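Local coordinates for NTF2 domain-containing protein (Chaetomium thermophilum, PDB 4X2H), which is of uncharacterised function but carries an NTF2 domain, through which it probably pairs with a second protein, at residues Trp14-Arg17 against Gln18-Glu21; Pro56-Trp59 against Asp60-Lys64. All coordinates share one frame; numbering follows the deposited sequence.

Contact 1 of 2, residues Trp14-Arg17 against Gln18-Glu21; sequences WYYR and QINE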
# COMPACT_ATOMS: atom_id res chain seq x y z
N TRP B 14 -7.25 -7.60 -12.70
CA TRP B 14 -8.54 -7.09 -13.13
C TRP B 14 -8.54 -5.57 -13.26
O TRP B 14 -8.92 -5.02 -14.30
CB TRP B 14 -9.65 -7.50 -12.16
CG TRP B 14 -10.95 -6.82 -12.47
CD1 TRP B 14 -11.84 -7.17 -13.44
CD2 TRP B 14 -11.49 -5.66 -11.82
NE1 TRP B 14 -12.90 -6.30 -13.45
CE2 TRP B 14 -12.71 -5.36 -12.46
CE3 TRP B 14 -11.06 -4.84 -10.77
CZ2 TRP B 14 -13.51 -4.29 -12.08
CZ3 TRP B 14 -11.86 -3.77 -10.40
CH2 TRP B 14 -13.07 -3.50 -11.05
N TYR B 15 -8.11 -4.89 -12.20
CA TYR B 15 -8.20 -3.44 -12.09
C TYR B 15 -7.46 -2.71 -13.23
O TYR B 15 -8.03 -1.86 -13.91
CB TYR B 15 -7.65 -3.01 -10.73
CG TYR B 15 -7.71 -1.52 -10.49
CD1 TYR B 15 -8.83 -0.93 -9.92
CD2 TYR B 15 -6.64 -0.70 -10.83
CE1 TYR B 15 -8.88 0.44 -9.71
CE2 TYR B 15 -6.68 0.66 -10.61
CZ TYR B 15 -7.81 1.23 -10.06
OH TYR B 15 -7.84 2.58 -9.84
N TYR B 16 -6.20 -3.05 -13.44
CA TYR B 16 -5.42 -2.36 -14.45
C TYR B 16 -5.77 -2.82 -15.86
O TYR B 16 -5.54 -2.09 -16.83
CB TYR B 16 -3.93 -2.52 -14.13
CG TYR B 16 -3.59 -1.83 -12.83
CD1 TYR B 16 -3.40 -0.46 -12.77
CD2 TYR B 16 -3.50 -2.55 -11.64
CE1 TYR B 16 -3.11 0.18 -11.57
CE2 TYR B 16 -3.21 -1.93 -10.45
CZ TYR B 16 -3.02 -0.57 -10.41
OH TYR B 16 -2.74 0.04 -9.21
N ARG B 17 -6.37 -4.00 -16.00
CA ARG B 17 -6.88 -4.43 -17.30
C ARG B 17 -8.07 -3.56 -17.71
O ARG B 17 -8.20 -3.18 -18.87
CB ARG B 17 -7.28 -5.91 -17.28
CG ARG B 17 -7.62 -6.48 -18.65
CD ARG B 17 -8.43 -7.76 -18.55
NE ARG B 17 -8.01 -8.60 -17.42
CZ ARG B 17 -8.84 -9.16 -16.54
NH1 ARG B 17 -10.15 -9.00 -16.63
NH2 ARG B 17 -8.34 -9.89 -15.55
N GLN B 18 -8.94 -3.24 -16.75
CA GLN B 18 -10.09 -2.38 -17.05
C GLN B 18 -9.62 -1.02 -17.54
O GLN B 18 -10.09 -0.52 -18.56
CB GLN B 18 -10.99 -2.20 -15.82
CG GLN B 18 -11.55 -3.48 -15.20
CD GLN B 18 -11.94 -4.53 -16.23
OE1 GLN B 18 -11.27 -5.56 -16.38
NE2 GLN B 18 -13.02 -4.28 -16.95
N ILE B 19 -8.69 -0.42 -16.81
CA ILE B 19 -8.19 0.90 -17.14
C ILE B 19 -7.56 0.87 -18.53
O ILE B 19 -7.88 1.70 -19.38
CB ILE B 19 -7.18 1.40 -16.10
CG1 ILE B 19 -7.89 1.54 -14.74
CG2 ILE B 19 -6.57 2.74 -16.53
CD1 ILE B 19 -7.00 1.97 -13.59
N ASN B 20 -6.69 -0.11 -18.77
CA ASN B 20 -6.01 -0.21 -20.06
C ASN B 20 -6.94 -0.55 -21.23
O ASN B 20 -6.59 -0.32 -22.38
CB ASN B 20 -4.89 -1.25 -19.99
CG ASN B 20 -3.69 -0.76 -19.22
OD1 ASN B 20 -3.40 0.44 -19.18
ND2 ASN B 20 -2.96 -1.68 -18.60
N GLU B 21 -8.11 -1.11 -20.93
CA GLU B 21 -9.09 -1.42 -21.98
C GLU B 21 -10.21 -0.38 -22.02
O GLU B 21 -11.23 -0.59 -22.67
CB GLU B 21 -9.66 -2.83 -21.77
CG GLU B 21 -8.61 -3.92 -21.95
CD GLU B 21 -9.19 -5.32 -21.84
OE1 GLU B 21 -10.38 -5.45 -21.48
OE2 GLU B 21 -8.45 -6.28 -22.11

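Contact 2 of 2, residues Pro56-Trp59 against Asp60-Lys64; sequences PEEW and DTMLK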
# COMPACT_ATOMS: atom_id res chain seq x y z
N PRO B 56 -16.38 6.61 -6.93
CA PRO B 56 -15.68 5.81 -7.94
C PRO B 56 -16.07 6.21 -9.36
O PRO B 56 -15.26 6.12 -10.28
CB PRO B 56 -16.15 4.37 -7.65
CG PRO B 56 -16.60 4.39 -6.25
CD PRO B 56 -17.13 5.76 -5.99
N GLU B 57 -17.31 6.65 -9.52
CA GLU B 57 -17.80 7.10 -10.82
C GLU B 57 -17.03 8.31 -11.32
O GLU B 57 -16.71 8.41 -12.51
CB GLU B 57 -19.30 7.43 -10.76
CG GLU B 57 -20.22 6.21 -10.75
CD GLU B 57 -20.24 5.47 -9.43
OE1 GLU B 57 -20.76 4.33 -9.40
OE2 GLU B 57 -19.75 6.01 -8.41
N GLU B 58 -16.72 9.23 -10.41
CA GLU B 58 -15.96 10.42 -10.78
C GLU B 58 -14.53 10.04 -11.16
O GLU B 58 -13.96 10.58 -12.11
CB GLU B 58 -15.95 11.45 -9.65
CG GLU B 58 -15.21 12.73 -10.00
CD GLU B 58 -15.29 13.79 -8.93
OE1 GLU B 58 -14.55 14.79 -9.02
OE2 GLU B 58 -16.10 13.64 -7.98
N TRP B 59 -13.96 9.10 -10.42
CA TRP B 59 -12.63 8.58 -10.73
C TRP B 59 -12.60 7.97 -12.13
O TRP B 59 -11.65 8.19 -12.88
CB TRP B 59 -12.22 7.56 -9.66
CG TRP B 59 -10.99 6.74 -9.94
CD1 TRP B 59 -10.86 5.39 -9.77
CD2 TRP B 59 -9.72 7.20 -10.43
NE1 TRP B 59 -9.60 4.98 -10.11
CE2 TRP B 59 -8.87 6.07 -10.52
CE3 TRP B 59 -9.21 8.45 -10.78
CZ2 TRP B 59 -7.56 6.16 -10.96
CZ3 TRP B 59 -7.90 8.53 -11.23
CH2 TRP B 59 -7.09 7.40 -11.31
N ASP B 60 -13.64 7.22 -12.49
CA ASP B 60 -13.74 6.69 -13.85
C ASP B 60 -13.75 7.82 -14.89
O ASP B 60 -13.15 7.71 -15.96
CB ASP B 60 -14.99 5.82 -14.00
CG ASP B 60 -14.75 4.36 -13.65
OD1 ASP B 60 -13.64 3.85 -13.92
OD2 ASP B 60 -15.67 3.71 -13.10
N THR B 61 -14.43 8.91 -14.56
CA THR B 61 -14.51 10.06 -15.47
C THR B 61 -13.15 10.74 -15.61
O THR B 61 -12.75 11.15 -16.70
CB THR B 61 -15.56 11.08 -14.99
OG1 THR B 61 -16.85 10.46 -15.01
CG2 THR B 61 -15.58 12.31 -15.89
N MET B 62 -12.43 10.84 -14.49
CA MET B 62 -11.10 11.44 -14.49
C MET B 62 -10.14 10.62 -15.35
O MET B 62 -9.29 11.19 -16.06
CB MET B 62 -10.58 11.56 -13.06
CG MET B 62 -11.36 12.57 -12.22
SD MET B 62 -11.03 12.45 -10.45
CE MET B 62 -9.31 12.93 -10.38
N LEU B 63 -10.26 9.30 -15.29
CA LEU B 63 -9.43 8.43 -16.11
C LEU B 63 -9.73 8.65 -17.59
O LEU B 63 -8.81 8.69 -18.41
CB LEU B 63 -9.67 6.96 -15.74
CG LEU B 63 -9.01 6.49 -14.44
CD1 LEU B 63 -9.56 5.13 -14.04
CD2 LEU B 63 -7.49 6.43 -14.60
N LYS B 64 -11.01 8.80 -17.92
CA LYS B 64 -11.41 9.12 -19.29
C LYS B 64 -10.80 10.43 -19.76
O LYS B 64 -10.27 10.52 -20.87
CB LYS B 64 -12.93 9.19 -19.41
CG LYS B 64 -13.63 7.85 -19.46
CD LYS B 64 -15.13 8.02 -19.65
CE LYS B 64 -15.89 7.60 -18.40
NZ LYS B 64 -17.33 7.98 -18.47

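Contact 1 of 2, residues Trp14-Arg17 against Gln18-Glu21
Trp-14 and Gln-18, one helical turn apart near the C-terminal end of helix 3-20, meet through a CH-pi contact. CG of Gln-18 lies 3.7 Å from the centroid of the five-membered ring of Trp-14, over a face although displaced toward the rim. The first torsion of Gln-18 puts its CG there, anti to its own carbonyl carbon (chi1 -58°), and the bend at chi2 folds the rest of the chain over the ring. Amide and indole planes are nearly parallel, 9° apart.

The apolar packing centres on Ile-19. Its CD1 methyl approaches Tyr-15 CE2 obliquely at 3.3 Å, a close carbon-carbon approach, and sits more loosely against Tyr-16, whose ring is covered on one face by Tyr-15 CD2. Both tyrosine hydroxyls are engaged elsewhere, that of Tyr-15 with Trp-59 and that of Tyr-16 with Asp-151.

Backbone bonds of the i to i+4 kind join the two halves: Gln-18 N donates to Trp-14 O at 3.0 Å, and Asn-20 N donates to Tyr-16 O, also at 3.0 Å. The last, from Glu-21 N to Arg-17 O at 2.9 Å, is bent, with an N-H...O angle of 131°, and Glu-21 is the first residue to leave helical torsions.

On the outer side, Arg-17 and Glu-21 lie side by side and point the same way, the aliphatic CG of Arg-17 against the carboxylate of Glu-21, 3.6 Å from OE2. Their charged ends do not meet, since Arg-17 NE and Glu-21 OE2 are 5.3 Å apart, while Glu-21 forms a salt bridge to Lys-23.

The chemistry therefore divides the helix: Tyr-15, Tyr-16 and Ile-19 form the buried side, Trp-14 and Gln-18 a partly exposed flank, and Arg-17 and Glu-21 the exposed one, where charge attraction is at most a longer-range electrostatic contribution.

Contact 2 of 2, residues Pro56-Trp59 against Asp60-Lys64
With its CG anti to the backbone N (chi1 169°), Trp-59 sends its indole along the helix to where Leu-63, whose CG is anti to the carbonyl carbon (chi1 -76°), brings its branched end onto a ring face. Leu-63 CG stands 3.7 Å from the centroid of the six-membered ring of Trp-59 and only 9° off its normal, evidence for a well-centred CH-pi contact. Both methyls lie toward the rim of the benzo ring, CD2 of Leu-63 nearest Trp-59 CH2 at 3.5 Å and CD1 nearer the ring fusion, 3.7 Å from Trp-59 CE2. Met-62 crosses the indole at about a right angle and meets Trp-59 CE3 with its CB at 4.1 Å.

Glu-57 O is gripped twice by Thr-61, by N at 3.1 Å and by OG1 as donor at 3.2 Å, the two arriving from opposite faces of the carbonyl plane. The neighbouring i to i+4 backbone bonds are regular, as in the bond from Met-62 N to Glu-58 O at 2.8 Å.

Asp-60, buried on the helix side nearer residues 24-26, turns its carboxylate to the backbone N of Val-25. Trp-59 also packs edge-to-face on His-178, and both Trp-59 and Met-62 touch apolar side chains of a neighbouring chain that belongs to another protein. This is an amphipathic helix seated against the mixed sheet of an NTF2-like alpha+beta fold, its apolar side reaching the interface with that chain.

Helix 3-20 comes first along the chain, and contact 1 lies on its final turns, ending at Glu-21. Helix 34-39 and strands 45-48 and 51-53 intervene before helix 56-66 begins with contact 2. The contacts are thus in series, neither nesting nor crossing, and each spans adjoining turns of one helix without closing a long loop. Their centres are about 13 Å apart, yet the two helices touch: Tyr-15 OH and Trp-59 NE1 lie 3.0 Å apart, a probable hydrogen bond, and Ile-19 CG1 packs against Leu-63 CD1 at 4.0 Å. Contact 1 also meets strands 83-96 and 145-157, whereas contact 2 reaches 45-48, 51-53 and 173-182, joining both helices to the mixed sheet.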